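Local coordinates for protein probable aminotransferase (Pseudomonas aeruginosa, PDB 5YKR) that belongs to the class-III aminotransferases, enzymes dependent on pyridoxal phosphate, and carries that cofactor covalently attached to its chain, at residues 66-69 against 75-78; 418-423 against 446-451. All coordinates share one frame; numbering follows the deposited sequence.

Interaction 1: 66-69 against 75-78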
ATOM      1  N   GLY A  66      19.802  -7.200  13.538  1.00 13.44           N
ATOM      2  CA  GLY A  66      20.800  -6.142  13.280  1.00 13.19           C
ATOM      3  C   GLY A  66      21.196  -6.116  11.816  1.00 12.75           C
ATOM      4  O   GLY A  66      20.349  -5.988  10.976  1.00 14.11           O
ATOM      5  N   ALA A  67      22.501  -6.263  11.550  1.00 13.27           N
ATOM      6  CA  ALA A  67      23.011  -6.354  10.178  1.00 13.98           C
ATOM      7  C   ALA A  67      23.451  -7.782   9.805  1.00 14.12           C
ATOM      8  O   ALA A  67      24.194  -7.952   8.853  1.00 16.85           O
ATOM      9  CB  ALA A  67      24.177  -5.377   9.955  1.00 15.10           C
ATOM     10  N   ARG A  68      22.976  -8.795  10.513  1.00 13.20           N
ATOM     11  CA  ARG A  68      23.332 -10.186  10.260  1.00 15.61           C
ATOM     12  C   ARG A  68      22.154 -10.950   9.731  1.00 14.09           C
ATOM     13  O   ARG A  68      21.041 -10.838  10.258  1.00 14.96           O
ATOM     14  CB  ARG A  68      23.865 -10.848  11.541  1.00 19.05           C
ATOM     15  CG  ARG A  68      25.225 -10.276  11.952  1.00 27.73           C
ATOM     16  CD  ARG A  68      25.838 -10.926  13.203  1.00 38.98           C
ATOM     17  NE  ARG A  68      26.442 -12.232  12.940  1.00 49.28           N
ATOM     18  CZ  ARG A  68      26.951 -13.052  13.865  1.00 59.30           C
ATOM     19  NH1 ARG A  68      26.945 -12.752  15.163  1.00 66.58           N
ATOM     20  NH2 ARG A  68      27.467 -14.207  13.480  1.00 67.42           N
ATOM     21  N   VAL A  69      22.366 -11.713   8.679  1.00 13.48           N
ATOM     22  CA  VAL A  69      21.334 -12.582   8.084  1.00 14.46           C
ATOM     23  C   VAL A  69      21.882 -14.002   7.996  1.00 13.85           C
ATOM     24  O   VAL A  69      23.034 -14.152   7.600  1.00 14.63           O
ATOM     25  CB  VAL A  69      20.964 -12.068   6.694  1.00 14.79           C
ATOM     26  CG1 VAL A  69      20.003 -13.022   5.946  1.00 14.85           C
ATOM     27  CG2 VAL A  69      20.356 -10.700   6.818  1.00 13.99           C
ATOM     28  N   GLN A  75      24.320 -20.361   5.620  1.00 18.11           N
ATOM     29  CA  GLN A  75      25.263 -19.322   5.277  1.00 17.21           C
ATOM     30  C   GLN A  75      24.920 -18.067   6.031  1.00 16.65           C
ATOM     31  O   GLN A  75      23.712 -17.727   6.184  1.00 16.67           O
ATOM     32  CB  GLN A  75      25.235 -19.019   3.785  1.00 19.03           C
ATOM     33  CG  GLN A  75      25.678 -20.172   2.913  1.00 23.51           C
ATOM     34  CD  GLN A  75      27.159 -20.347   2.948  1.00 28.28           C
ATOM     35  OE1 GLN A  75      27.637 -21.276   3.557  1.00 35.05           O
ATOM     36  NE2 GLN A  75      27.899 -19.390   2.362  1.00 30.52           N
ATOM     37  N   GLN A  76      25.940 -17.352   6.457  1.00 17.09           N
ATOM     38  CA  GLN A  76      25.796 -16.108   7.221  1.00 17.00           C
ATOM     39  C   GLN A  76      26.286 -14.958   6.400  1.00 15.83           C
ATOM     40  O   GLN A  76      27.287 -15.072   5.706  1.00 18.05           O
ATOM     41  CB  GLN A  76      26.540 -16.186   8.560  1.00 19.84           C
ATOM     42  CG  GLN A  76      25.904 -17.205   9.489  1.00 25.59           C
ATOM     43  CD  GLN A  76      26.411 -17.124  10.921  1.00 29.90           C
ATOM     44  OE1 GLN A  76      26.597 -16.045  11.513  1.00 37.10           O
ATOM     45  NE2 GLN A  76      26.660 -18.293  11.480  1.00 40.29           N
ATOM     46  N   TYR A  77      25.622 -13.807   6.526  1.00 14.36           N
ATOM     47  CA  TYR A  77      25.920 -12.619   5.771  1.00 14.38           C
ATOM     48  C   TYR A  77      25.937 -11.399   6.678  1.00 14.43           C
ATOM     49  O   TYR A  77      25.190 -11.359   7.671  1.00 15.61           O
ATOM     50  CB  TYR A  77      24.844 -12.370   4.685  1.00 14.03           C
ATOM     51  CG  TYR A  77      24.564 -13.558   3.799  1.00 14.00           C
ATOM     52  CD1 TYR A  77      23.719 -14.560   4.216  1.00 13.41           C
ATOM     53  CD2 TYR A  77      25.190 -13.705   2.563  1.00 13.36           C
ATOM     54  CE1 TYR A  77      23.510 -15.705   3.447  1.00 13.62           C
ATOM     55  CE2 TYR A  77      24.936 -14.794   1.754  1.00 14.05           C
ATOM     56  CZ  TYR A  77      24.100 -15.807   2.197  1.00 14.06           C
ATOM     57  OH  TYR A  77      23.906 -16.896   1.366  1.00 15.61           O
ATOM     58  N   VAL A  78      26.751 -10.413   6.311  1.00 13.90           N
ATOM     59  CA  VAL A  78      26.552  -9.049   6.752  1.00 14.60           C
ATOM     60  C   VAL A  78      25.695  -8.369   5.667  1.00 14.21           C
ATOM     61  O   VAL A  78      25.897  -8.530   4.454  1.00 14.00           O
ATOM     62  CB  VAL A  78      27.816  -8.214   7.035  1.00 20.62           C
ATOM     63  CG1 VAL A  78      28.796  -8.330   5.973  1.00 25.48           C
ATOM     64  CG2 VAL A  78      27.473  -6.753   7.195  1.00 26.95           C
TER
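Val69 and Tyr77 face each other as an antiparallel hydrogen-bonded pair, and each satisfies both backbone polar groups of the other. Val69 N gives its hydrogen to Tyr77 O at 3.0 Å, almost straight, and Tyr77 N returns a shorter bond of 2.8 Å to Val69 O. This is the ladder of a beta hairpin made by strands 68-71 and 76-79. Both carbonyls also take a weaker CA-H donor: Arg68 CA lies 3.4 Å from Tyr77 O, and Gln76 CA makes the matching approach to Val69 O. One step further along, at the non-hydrogen-bonded pair Arg68-Val78, Val78 CA meets Ala67 O at 3.3 Å. The outward N and O of Val78 are taken up by Gly421, just before strand 422-423, and by Leu423 on that strand.

On the sheet face shared with the buried Val78, Arg68 NH2 reaches diagonally to Gln76 OE1 at 2.8 Å. A bend at chi3 (78°) turns the otherwise extended arginine over toward the glutamine. The acceptor sits 29° out of the guanidinium plane and the N-H...O angle is 131°, a short but bent bond between two exposed side chains.

The other face, with Val69 and Tyr77, is buried. Val69 CG1 lies a loose 4.4 Å from Tyr77 CD1, and the ring edge comes closer to Val69 O, at 3.5 Å from CD1. The valine also packs on Val61 and Ala64 of strand 61-65 and on Leu110 of the second subunit. Tyr77 OH bonds to Asp71 OD2, while Asp71 OD1 takes Gln75 N, so one carboxylate ties ring to turn. With the buried main-chain groups paired, the hairpin rests mainly on backbone bonds; the bent surface bond probably adds less.

Interaction 2: 418-423 against 446-451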
ATOM      1  N   LEU A 418      27.993 -11.664  -2.484  1.00 14.04           N
ATOM      2  CA  LEU A 418      26.989 -12.561  -1.853  1.00 14.13           C
ATOM      3  C   LEU A 418      27.590 -13.920  -1.498  1.00 15.29           C
ATOM      4  O   LEU A 418      27.457 -14.427  -0.374  1.00 15.53           O
ATOM      5  CB  LEU A 418      25.771 -12.704  -2.787  1.00 14.72           C
ATOM      6  CG  LEU A 418      24.605 -13.554  -2.284  1.00 15.16           C
ATOM      7  CD1 LEU A 418      23.293 -13.091  -2.951  1.00 15.20           C
ATOM      8  CD2 LEU A 418      24.809 -15.063  -2.421  1.00 16.57           C
ATOM      9  N   ASN A 419      28.294 -14.507  -2.471  1.00 15.64           N
ATOM     10  CA  ASN A 419      28.914 -15.826  -2.246  1.00 15.20           C
ATOM     11  C   ASN A 419      30.012 -15.833  -1.182  1.00 16.78           C
ATOM     12  O   ASN A 419      30.433 -16.910  -0.756  1.00 20.38           O
ATOM     13  CB  ASN A 419      29.504 -16.362  -3.567  1.00 15.48           C
ATOM     14  CG  ASN A 419      28.455 -16.918  -4.539  1.00 16.41           C
ATOM     15  OD1 ASN A 419      27.369 -17.354  -4.159  1.00 16.63           O
ATOM     16  ND2 ASN A 419      28.825 -16.903  -5.843  1.00 16.58           N
ATOM     17  N   ARG A 420      30.453 -14.657  -0.757  1.00 14.65           N
ATOM     18  CA  ARG A 420      31.472 -14.517   0.285  1.00 15.41           C
ATOM     19  C   ARG A 420      30.939 -13.765   1.506  1.00 15.61           C
ATOM     20  O   ARG A 420      31.691 -13.258   2.322  1.00 16.72           O
ATOM     21  CB  ARG A 420      32.734 -13.868  -0.320  1.00 16.02           C
ATOM     22  CG  ARG A 420      33.426 -14.785  -1.325  1.00 17.46           C
ATOM     23  CD  ARG A 420      34.395 -14.015  -2.214  1.00 18.33           C
ATOM     24  NE  ARG A 420      34.935 -14.879  -3.257  1.00 18.71           N
ATOM     25  CZ  ARG A 420      34.294 -15.280  -4.340  1.00 17.39           C
ATOM     26  NH1 ARG A 420      33.020 -14.924  -4.550  1.00 16.61           N
ATOM     27  NH2 ARG A 420      34.876 -16.108  -5.208  1.00 19.52           N
ATOM     28  N   GLY A 421      29.595 -13.756   1.655  1.00 15.33           N
ATOM     29  CA  GLY A 421      28.974 -13.341   2.911  1.00 15.39           C
ATOM     30  C   GLY A 421      28.625 -11.858   3.078  1.00 14.10           C
ATOM     31  O   GLY A 421      28.487 -11.381   4.225  1.00 15.13           O
ATOM     32  N   VAL A 422      28.436 -11.129   1.976  1.00 14.27           N
ATOM     33  CA  VAL A 422      28.021  -9.727   2.044  1.00 13.69           C
ATOM     34  C   VAL A 422      26.817  -9.534   1.094  1.00 14.41           C
ATOM     35  O   VAL A 422      26.917  -9.810  -0.120  1.00 14.83           O
ATOM     36  CB  VAL A 422      29.134  -8.768   1.669  1.00 15.18           C
ATOM     37  CG1 VAL A 422      28.596  -7.355   1.552  1.00 16.77           C
ATOM     38  CG2 VAL A 422      30.287  -8.851   2.678  1.00 15.11           C
ATOM     39  N   LEU A 423      25.698  -9.069   1.632  1.00 12.62           N
ATOM     40  CA  LEU A 423      24.543  -8.733   0.812  1.00 13.50           C
ATOM     41  C   LEU A 423      24.477  -7.240   0.481  1.00 12.84           C
ATOM     42  O   LEU A 423      24.517  -6.392   1.359  1.00 13.78           O
ATOM     43  CB  LEU A 423      23.237  -9.101   1.569  1.00 14.35           C
ATOM     44  CG  LEU A 423      23.059 -10.568   1.896  1.00 15.54           C
ATOM     45  CD1 LEU A 423      21.844 -10.814   2.773  1.00 17.23           C
ATOM     46  CD2 LEU A 423      22.977 -11.382   0.632  1.00 17.42           C
ATOM     47  N   ASP A 446      34.918  -4.033   1.876  1.00 15.36           N
ATOM     48  CA  ASP A 446      36.005  -3.347   1.171  1.00 15.56           C
ATOM     49  C   ASP A 446      36.950  -4.357   0.529  1.00 16.51           C
ATOM     50  O   ASP A 446      37.323  -4.211  -0.658  1.00 16.25           O
ATOM     51  CB  ASP A 446      36.772  -2.436   2.137  1.00 16.84           C
ATOM     52  CG  ASP A 446      37.641  -1.456   1.411  1.00 16.90           C
ATOM     53  OD1 ASP A 446      37.079  -0.648   0.633  1.00 19.38           O
ATOM     54  OD2 ASP A 446      38.887  -1.523   1.553  1.00 23.30           O
ATOM     55  N   ARG A 447      37.352  -5.365   1.317  1.00 15.36           N
ATOM     56  CA  ARG A 447      38.258  -6.407   0.832  1.00 16.65           C
ATOM     57  C   ARG A 447      37.660  -7.196  -0.322  1.00 18.50           C
ATOM     58  O   ARG A 447      38.326  -7.450  -1.340  1.00 18.72           O
ATOM     59  CB  ARG A 447      38.679  -7.384   1.955  1.00 21.54           C
ATOM     60  CG  ARG A 447      39.468  -6.749   3.074  1.00 27.34           C
ATOM     61  CD  ARG A 447      40.035  -7.786   3.966  1.00 33.62           C
ATOM     62  NE  ARG A 447      39.057  -8.682   4.557  1.00 35.45           N
ATOM     63  CZ  ARG A 447      38.493  -8.502   5.750  1.00 35.84           C
ATOM     64  NH1 ARG A 447      38.790  -7.437   6.501  1.00 43.87           N
ATOM     65  NH2 ARG A 447      37.658  -9.412   6.214  1.00 33.69           N
ATOM     66  N   LEU A 448      36.397  -7.598  -0.185  1.00 17.07           N
ATOM     67  CA  LEU A 448      35.767  -8.402  -1.225  1.00 16.63           C
ATOM     68  C   LEU A 448      35.593  -7.638  -2.547  1.00 17.15           C
ATOM     69  O   LEU A 448      35.781  -8.205  -3.616  1.00 16.56           O
ATOM     70  CB  LEU A 448      34.401  -8.909  -0.747  1.00 16.37           C
ATOM     71  CG  LEU A 448      34.480  -9.901   0.402  1.00 16.92           C
ATOM     72  CD1 LEU A 448      33.075 -10.339   0.750  1.00 18.27           C
ATOM     73  CD2 LEU A 448      35.326 -11.122   0.076  1.00 18.62           C
ATOM     74  N   LEU A 449      35.223  -6.369  -2.452  1.00 14.62           N
ATOM     75  CA  LEU A 449      35.083  -5.545  -3.651  1.00 16.29           C
ATOM     76  C   LEU A 449      36.436  -5.403  -4.355  1.00 17.11           C
ATOM     77  O   LEU A 449      36.524  -5.506  -5.608  1.00 18.13           O
ATOM     78  CB  LEU A 449      34.463  -4.190  -3.339  1.00 17.06           C
ATOM     79  CG  LEU A 449      34.313  -3.231  -4.529  1.00 17.59           C
ATOM     80  CD1 LEU A 449      33.377  -3.792  -5.601  1.00 19.48           C
ATOM     81  CD2 LEU A 449      33.783  -1.906  -4.025  1.00 19.04           C
ATOM     82  N   ARG A 450      37.480  -5.147  -3.565  1.00 15.71           N
ATOM     83  CA  ARG A 450      38.819  -5.027  -4.115  1.00 16.88           C
ATOM     84  C   ARG A 450      39.283  -6.310  -4.759  1.00 18.06           C
ATOM     85  O   ARG A 450      39.866  -6.271  -5.866  1.00 19.55           O
ATOM     86  CB  ARG A 450      39.777  -4.608  -3.018  1.00 18.42           C
ATOM     87  CG  ARG A 450      41.249  -4.547  -3.459  1.00 20.16           C
ATOM     88  CD  ARG A 450      41.502  -3.535  -4.571  1.00 20.07           C
ATOM     89  NE  ARG A 450      42.907  -3.570  -4.990  1.00 22.47           N
ATOM     90  CZ  ARG A 450      43.464  -4.512  -5.755  1.00 25.50           C
ATOM     91  NH1 ARG A 450      42.784  -5.557  -6.225  1.00 26.70           N
ATOM     92  NH2 ARG A 450      44.751  -4.421  -6.048  1.00 29.79           N
ATOM     93  N   ASP A 451      39.003  -7.449  -4.114  1.00 15.40           N
ATOM     94  CA  ASP A 451      39.320  -8.744  -4.680  1.00 18.10           C
ATOM     95  C   ASP A 451      38.603  -8.972  -6.017  1.00 18.38           C
ATOM     96  O   ASP A 451      39.210  -9.461  -6.973  1.00 22.40           O
ATOM     97  CB  ASP A 451      38.998  -9.899  -3.742  1.00 19.51           C
ATOM     98  CG  ASP A 451      39.901  -9.976  -2.525  1.00 21.95           C
ATOM     99  OD1 ASP A 451      40.933  -9.253  -2.442  1.00 21.13           O
ATOM    100  OD2 ASP A 451      39.549 -10.779  -1.634  1.00 22.95           O
TER
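Arg420 NH1 is gripped twice, by a salt bridge to Glu19 OE1 on helix 9-26 and by a hydrogen bond to the carbonyl O of Tyr416, and with its head held there the arginine lays its aliphatic stem against Leu448. The arginine sits in a Schellman motif that ends helix 407-418. Gly421 is the C-prime residue, with positive phi: its N bonds to Leu418 O at 3.0 Å, and Val422 N bonds to Leu417 O. The chain then runs straight into the short strand 422-423, and helix 439-456 packs over the junction.

The guanidinium also makes a cation-pi contact with Tyr416, and Glu19 OE1 accepts Asn419 ND2 as well, so this one carboxylate oxygen serves two successive residues of the turn. The shared negative charge would be expected to ease the close approach of Arg22 to Arg420.

Across the contact itself the touching is by van der Waals packing and rests on the fork of Leu448. With chi1 at -67° and an extended chi2, its two methyls are sent toward the turn. CD2 lies alongside the arginine stem, 3.8 Å from Arg420 CD and equally near Arg420 CB. CD1 sits 3.7 Å from Arg420 CB and 3.6 Å from Arg420 O. Leu417 also touches both Leu448 and Val422, adding the end of helix 407-418 to the same greasy patch. Beyond the turn, the CG2 methyl of Val422 meets Leu448 CD1 at 3.7 Å.

In the fold
The two contacts share one small mixed sheet, in the order 61-65, 68-71, 76-79, 422-423. Interaction 1 is the hairpin at its middle; interaction 2 sets helix 439-456 against the turn leading into strand 422-423, the last strand of this chain in the sheet. Their centres are about 13 Å apart, and Val78 joins them: Val78 N lies 2.9 Å from Gly421 O, and Val78 O lies 2.9 Å from Leu423 N, both probable hydrogen bonds. Val78 CG1 also packs on Val422 CG2 at 3.7 Å, so the methyl row runs on toward Leu448. The pyridoxal-phosphate lysine, Lys286, belongs to neither contact; it follows strand 281-284 of the separate seven-stranded sheet.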